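Local coordinates for protein aldo-keto Reductase, OXIDOREDUCTASE (Salmonella typhimurium, PDB 5T79) that probably works as an NADPH-dependent oxidoreductase of the aldo-keto reductase family, studied for the biocatalytic conversion of 3-hydroxybutanal to 1,3-butanediol, at residues F199-W202 against V203-G206; G274-L277 against S278-A281. All coordinates share one frame; numbering follows the deposited sequence.

Contact 1: F199-W202 against V203-G206; sequences FERW and VEDG
Arg201 and Glu204 carry the charged part of this contact, in the loop that follows strand 191-193 of this TIM-barrel reductase and winds through two overlapping type I beta turns ahead of helix 207-214. The arginine chain bends at chi3 (69°), which brings the guanidinium side-on to Glu204: NE and NH2 both give to OE1, NH2 at 3.0 Å on the syn lone pair, NE at 3.1 Å from above the carboxylate plane. The two flat groups stand 80° apart, and the grip converges on one oxygen, with OE2 getting a weak bond from NE. OE2 is also bonded by Tyr196 OH and forms a salt bridge with Arg287, while Arg201 NH1 pairs with Asp325 and NH2 meets a sulfate. In the backbone, Arg201 O accepts from Glu204 N, closing the first turn.

Trp202 sets one indole face against Val203, whose CG1 sits 3.8 Å from the centroid of the six-membered ring in a CH-pi contact. A water held by Glu200 O at 2.8 Å accepts the N-H of Val203, and Glu200 OE2 takes a long, weak bond from Trp202 N. Trp202 O then closes the next turn, accepting from Asp205 N at 3.0 Å, and a second water donates to both Arg201 O and Asp205 OD1, the latter at 2.7 Å.

Contact 2: G274-L277 against S278-A281; sequences GQKL and SQMA
Lys276 N gives its hydrogen to Gln279 OE1 at 3.0 Å, an almost straight bond (170°) lying in the amide plane on an oxygen lone pair. With CG anti to its own carbonyl carbon (chi1 -66°) and the chain extended beyond, Gln279 reaches back to the residue before the helix, and its other amide end is tied by NE2 to Asp306 O. Asp306, an NADPH-binding residue, also forms a salt bridge with Lys276 NZ. Two backbone bonds start the helix proper: Met280 N to Lys276 O at 3.1 Å and Ala281 N to Leu277 O at 2.8 Å.

Around this cap, Gln275 lays its amide beside the first turn, OE1 standing 3.4 Å from Met280 CB while it accepts from Arg273; NE2 bonds to Asn313 O. Among the apolar groups, Leu277 CD1 approaches Met280 CE at 4.1 Å, and both side chains pack on helix 257-272. Ser278 touches the bound NADPH. After the Schellman motif at Gly274 the chain thus starts a new helix with Lys276 as N-cap residue, its N-H taken by the side chain three residues on, as in the reciprocal half of a capping box, beside the cofactor pocket.

Both contacts are local, and their nearest atoms stay about 7 Å apart. Contact 1 is a surface feature of a loop leading to helix 207-214; contact 2 is partly buried and begins helix 277-285. That second helix still connects them, because its Trp284 touches both Arg201 and Glu204, and helix 257-272 meets Phe199 at the start of 199-202 as well as Leu277 and Met280 of contact 2. Their chemistry differs accordingly: a charged pair, waters and an indole face hold the loop turns, whereas a glutamine side chain on the N-cap N-H and apolar packing mark the helix start. Contact 2 reaches the cofactor directly, while Trp202 in contact 1 remains about 10 Å from it.

Contact 1: F199-W202 against V203-G206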
ATOM      1  N   PHE A 199      -7.404  -9.583 -10.748  1.00 16.26           N
ATOM      2  CA  PHE A 199      -6.615 -10.741 -11.159  1.00 17.73           C
ATOM      3  C   PHE A 199      -5.985 -11.497  -9.974  1.00 22.52           C
ATOM      4  O   PHE A 199      -5.301 -12.504 -10.180  1.00 22.35           O
ATOM      5  CB  PHE A 199      -5.511 -10.290 -12.142  1.00 19.41           C
ATOM      6  CG  PHE A 199      -6.006  -9.889 -13.518  1.00 21.32           C
ATOM      7  CD1 PHE A 199      -7.235 -10.341 -13.998  1.00 25.33           C
ATOM      8  CD2 PHE A 199      -5.211  -9.120 -14.361  1.00 23.98           C
ATOM      9  CE1 PHE A 199      -7.678  -9.992 -15.278  1.00 26.85           C
ATOM     10  CE2 PHE A 199      -5.644  -8.783 -15.644  1.00 27.26           C
ATOM     11  CZ  PHE A 199      -6.873  -9.236 -16.101  1.00 26.32           C
ATOM     12  N   GLU A 200      -6.219 -11.041  -8.749  1.00 18.65           N
ATOM     13  CA  GLU A 200      -5.659 -11.729  -7.581  1.00 18.72           C
ATOM     14  C   GLU A 200      -6.638 -11.624  -6.442  1.00 22.15           C
ATOM     15  O   GLU A 200      -6.601 -10.655  -5.686  1.00 19.86           O
ATOM     16  CB  GLU A 200      -4.266 -11.163  -7.204  1.00 19.64           C
ATOM     17  CG  GLU A 200      -3.593 -11.953  -6.086  1.00 29.07           C
ATOM     18  CD  GLU A 200      -3.631 -13.457  -6.307  1.00 46.52           C
ATOM     19  OE1 GLU A 200      -2.901 -13.924  -7.214  1.00 29.78           O
ATOM     20  OE2 GLU A 200      -4.484 -14.139  -5.682  1.00 28.28           O
ATOM     21  N   ARG A 201      -7.514 -12.634  -6.306  1.00 19.25           N
ATOM     22  CA  ARG A 201      -8.619 -12.551  -5.346  1.00 18.85           C
ATOM     23  C   ARG A 201      -8.485 -13.477  -4.113  1.00 21.89           C
ATOM     24  O   ARG A 201      -9.495 -13.748  -3.459  1.00 21.50           O
ATOM     25  CB  ARG A 201      -9.937 -12.874  -6.105  1.00 18.68           C
ATOM     26  CG  ARG A 201     -10.212 -11.882  -7.238  1.00 20.97           C
ATOM     27  CD  ARG A 201     -11.459 -12.242  -8.026  1.00 26.43           C
ATOM     28  NE  ARG A 201     -12.674 -12.050  -7.231  1.00 26.27           N
ATOM     29  CZ  ARG A 201     -13.901 -12.095  -7.724  1.00 34.89           C
ATOM     30  NH1 ARG A 201     -14.095 -12.333  -9.018  1.00 23.70           N
ATOM     31  NH2 ARG A 201     -14.949 -11.893  -6.934  1.00 23.40           N
ATOM     32  N   TRP A 202      -7.264 -13.888  -3.746  1.00 18.44           N
ATOM     33  CA  TRP A 202      -7.045 -14.796  -2.614  1.00 18.72           C
ATOM     34  C   TRP A 202      -7.616 -14.279  -1.275  1.00 21.89           C
ATOM     35  O   TRP A 202      -8.070 -15.095  -0.479  1.00 23.58           O
ATOM     36  CB  TRP A 202      -5.553 -15.151  -2.443  1.00 17.56           C
ATOM     37  CG  TRP A 202      -4.707 -14.069  -1.828  1.00 17.21           C
ATOM     38  CD1 TRP A 202      -4.030 -13.084  -2.489  1.00 19.19           C
ATOM     39  CD2 TRP A 202      -4.391 -13.913  -0.437  1.00 16.38           C
ATOM     40  NE1 TRP A 202      -3.338 -12.306  -1.597  1.00 17.74           N
ATOM     41  CE2 TRP A 202      -3.552 -12.781  -0.326  1.00 19.24           C
ATOM     42  CE3 TRP A 202      -4.772 -14.595   0.738  1.00 17.64           C
ATOM     43  CZ2 TRP A 202      -3.072 -12.322   0.907  1.00 17.96           C
ATOM     44  CZ3 TRP A 202      -4.322 -14.121   1.961  1.00 18.48           C
ATOM     45  CH2 TRP A 202      -3.475 -12.999   2.039  1.00 18.27           C
ATOM     46  N   VAL A 203      -7.608 -12.955  -1.028  1.00 17.50           N
ATOM     47  CA  VAL A 203      -8.095 -12.379   0.256  1.00 16.23           C
ATOM     48  C   VAL A 203      -9.586 -12.665   0.455  1.00 19.50           C
ATOM     49  O   VAL A 203     -10.055 -12.593   1.586  1.00 16.92           O
ATOM     50  CB  VAL A 203      -7.827 -10.862   0.415  1.00 17.39           C
ATOM     51  CG1 VAL A 203      -6.349 -10.552   0.345  1.00 16.88           C
ATOM     52  CG2 VAL A 203      -8.601 -10.034  -0.615  1.00 17.11           C
ATOM     53  N   GLU A 204     -10.336 -12.951  -0.649  1.00 18.67           N
ATOM     54  CA  GLU A 204     -11.772 -13.247  -0.562  1.00 18.74           C
ATOM     55  C   GLU A 204     -12.029 -14.664  -0.049  1.00 24.59           C
ATOM     56  O   GLU A 204     -13.196 -15.019   0.164  1.00 25.42           O
ATOM     57  CB  GLU A 204     -12.466 -13.049  -1.917  1.00 20.06           C
ATOM     58  CG  GLU A 204     -12.359 -11.634  -2.472  1.00 19.24           C
ATOM     59  CD  GLU A 204     -13.047 -11.481  -3.815  1.00 28.53           C
ATOM     60  OE1 GLU A 204     -13.618 -12.476  -4.311  1.00 28.45           O
ATOM     61  OE2 GLU A 204     -12.950 -10.388  -4.411  1.00 21.92           O
ATOM     62  N   ASP A 205     -10.961 -15.458   0.209  1.00 21.55           N
ATOM     63  CA  ASP A 205     -11.113 -16.825   0.723  1.00 22.98           C
ATOM     64  C   ASP A 205     -11.043 -16.902   2.258  1.00 25.87           C
ATOM     65  O   ASP A 205     -10.892 -17.994   2.801  1.00 26.37           O
ATOM     66  CB  ASP A 205     -10.063 -17.778   0.115  1.00 25.65           C
ATOM     67  CG  ASP A 205     -10.084 -17.904  -1.404  1.00 35.53           C
ATOM     68  OD1 ASP A 205     -11.149 -17.660  -2.008  1.00 36.12           O
ATOM     69  OD2 ASP A 205      -9.037 -18.261  -1.983  1.00 41.98           O
ATOM     70  N   GLY A 206     -11.190 -15.779   2.946  1.00 21.19           N
ATOM     71  CA  GLY A 206     -11.153 -15.791   4.405  1.00 19.83           C
ATOM     72  C   GLY A 206     -10.458 -14.624   5.064  1.00 20.93           C
ATOM     73  O   GLY A 206     -10.851 -14.219   6.161  1.00 20.38           O
TER
HETATM   74  O   HOH W   1      -6.280 -10.961  -2.956  1.00 20.32           O
HETATM   75  O   HOH W   2     -10.762 -16.114  -4.209  1.00 36.17           O

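Contact 2: G274-L277 against S278-A281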
ATOM      1  N   GLY A 274     -18.395   4.709 -18.347  1.00 28.45           N
ATOM      2  CA  GLY A 274     -17.853   6.053 -18.545  1.00 28.21           C
ATOM      3  C   GLY A 274     -16.569   6.307 -17.784  1.00 30.88           C
ATOM      4  O   GLY A 274     -16.334   7.418 -17.306  1.00 32.58           O
ATOM      5  N   GLN A 275     -15.713   5.285 -17.648  1.00 24.89           N
ATOM      6  CA  GLN A 275     -14.449   5.484 -16.934  1.00 22.40           C
ATOM      7  C   GLN A 275     -13.353   4.628 -17.562  1.00 25.04           C
ATOM      8  O   GLN A 275     -13.637   3.766 -18.412  1.00 23.87           O
ATOM      9  CB  GLN A 275     -14.612   5.202 -15.420  1.00 22.31           C
ATOM     10  CG  GLN A 275     -14.881   3.735 -15.052  1.00 24.73           C
ATOM     11  CD  GLN A 275     -15.252   3.484 -13.607  1.00 32.14           C
ATOM     12  OE1 GLN A 275     -15.790   2.426 -13.275  1.00 25.19           O
ATOM     13  NE2 GLN A 275     -14.942   4.412 -12.695  1.00 23.53           N
ATOM     14  N   LYS A 276     -12.100   4.903 -17.178  1.00 21.02           N
ATOM     15  CA  LYS A 276     -10.944   4.142 -17.639  1.00 21.34           C
ATOM     16  C   LYS A 276     -10.934   2.794 -16.944  1.00 22.84           C
ATOM     17  O   LYS A 276     -11.507   2.664 -15.851  1.00 21.38           O
ATOM     18  CB  LYS A 276      -9.637   4.896 -17.330  1.00 23.59           C
ATOM     19  CG  LYS A 276      -9.498   6.232 -18.049  1.00 30.98           C
ATOM     20  CD  LYS A 276      -8.249   6.963 -17.578  1.00 34.78           C
ATOM     21  CE  LYS A 276      -7.854   8.084 -18.505  1.00 53.45           C
ATOM     22  NZ  LYS A 276      -6.407   8.408 -18.375  1.00 63.32           N
ATOM     23  N   LEU A 277     -10.271   1.802 -17.542  1.00 18.93           N
ATOM     24  CA  LEU A 277     -10.169   0.498 -16.897  1.00 18.92           C
ATOM     25  C   LEU A 277      -9.506   0.642 -15.525  1.00 21.13           C
ATOM     26  O   LEU A 277      -9.953  -0.001 -14.568  1.00 19.88           O
ATOM     27  CB  LEU A 277      -9.383  -0.519 -17.762  1.00 19.59           C
ATOM     28  CG  LEU A 277      -9.089  -1.887 -17.106  1.00 23.58           C
ATOM     29  CD1 LEU A 277     -10.375  -2.589 -16.656  1.00 23.55           C
ATOM     30  CD2 LEU A 277      -8.308  -2.786 -18.044  1.00 24.92           C
ATOM     31  N   SER A 278      -8.435   1.472 -15.431  1.00 19.05           N
ATOM     32  CA  SER A 278      -7.708   1.665 -14.171  1.00 18.23           C
ATOM     33  C   SER A 278      -8.655   2.127 -13.065  1.00 21.93           C
ATOM     34  O   SER A 278      -8.610   1.616 -11.940  1.00 21.73           O
ATOM     35  CB  SER A 278      -6.582   2.682 -14.363  1.00 21.30           C
ATOM     36  OG  SER A 278      -7.095   3.960 -14.709  1.00 23.36           O
ATOM     37  N   GLN A 279      -9.564   3.056 -13.406  1.00 19.84           N
ATOM     38  CA  GLN A 279     -10.526   3.616 -12.451  1.00 18.24           C
ATOM     39  C   GLN A 279     -11.522   2.554 -11.999  1.00 19.69           C
ATOM     40  O   GLN A 279     -11.783   2.445 -10.809  1.00 17.54           O
ATOM     41  CB  GLN A 279     -11.229   4.812 -13.070  1.00 19.96           C
ATOM     42  CG  GLN A 279     -10.252   5.961 -13.308  1.00 21.25           C
ATOM     43  CD  GLN A 279     -10.896   7.102 -14.052  1.00 26.93           C
ATOM     44  OE1 GLN A 279     -11.592   6.915 -15.067  1.00 21.71           O
ATOM     45  NE2 GLN A 279     -10.655   8.308 -13.574  1.00 21.25           N
ATOM     46  N   MET A 280     -12.030   1.739 -12.930  1.00 16.91           N
ATOM     47  CA  MET A 280     -12.937   0.658 -12.564  1.00 16.31           C
ATOM     48  C   MET A 280     -12.226  -0.385 -11.691  1.00 18.19           C
ATOM     49  O   MET A 280     -12.827  -0.887 -10.751  1.00 18.45           O
ATOM     50  CB  MET A 280     -13.523  -0.020 -13.807  1.00 18.30           C
ATOM     51  CG  MET A 280     -14.658  -0.962 -13.459  1.00 20.56           C
ATOM     52  SD  MET A 280     -15.316  -1.876 -14.860  1.00 23.43           S
ATOM     53  CE  MET A 280     -14.074  -3.197 -15.072  1.00 19.96           C
ATOM     54  N   ALA A 281     -10.959  -0.714 -12.006  1.00 16.67           N
ATOM     55  CA  ALA A 281     -10.210  -1.731 -11.277  1.00 15.69           C
ATOM     56  C   ALA A 281      -9.981  -1.311  -9.815  1.00 19.07           C
ATOM     57  O   ALA A 281     -10.131  -2.144  -8.916  1.00 18.05           O
ATOM     58  CB  ALA A 281      -8.888  -2.025 -11.982  1.00 16.23           C
TER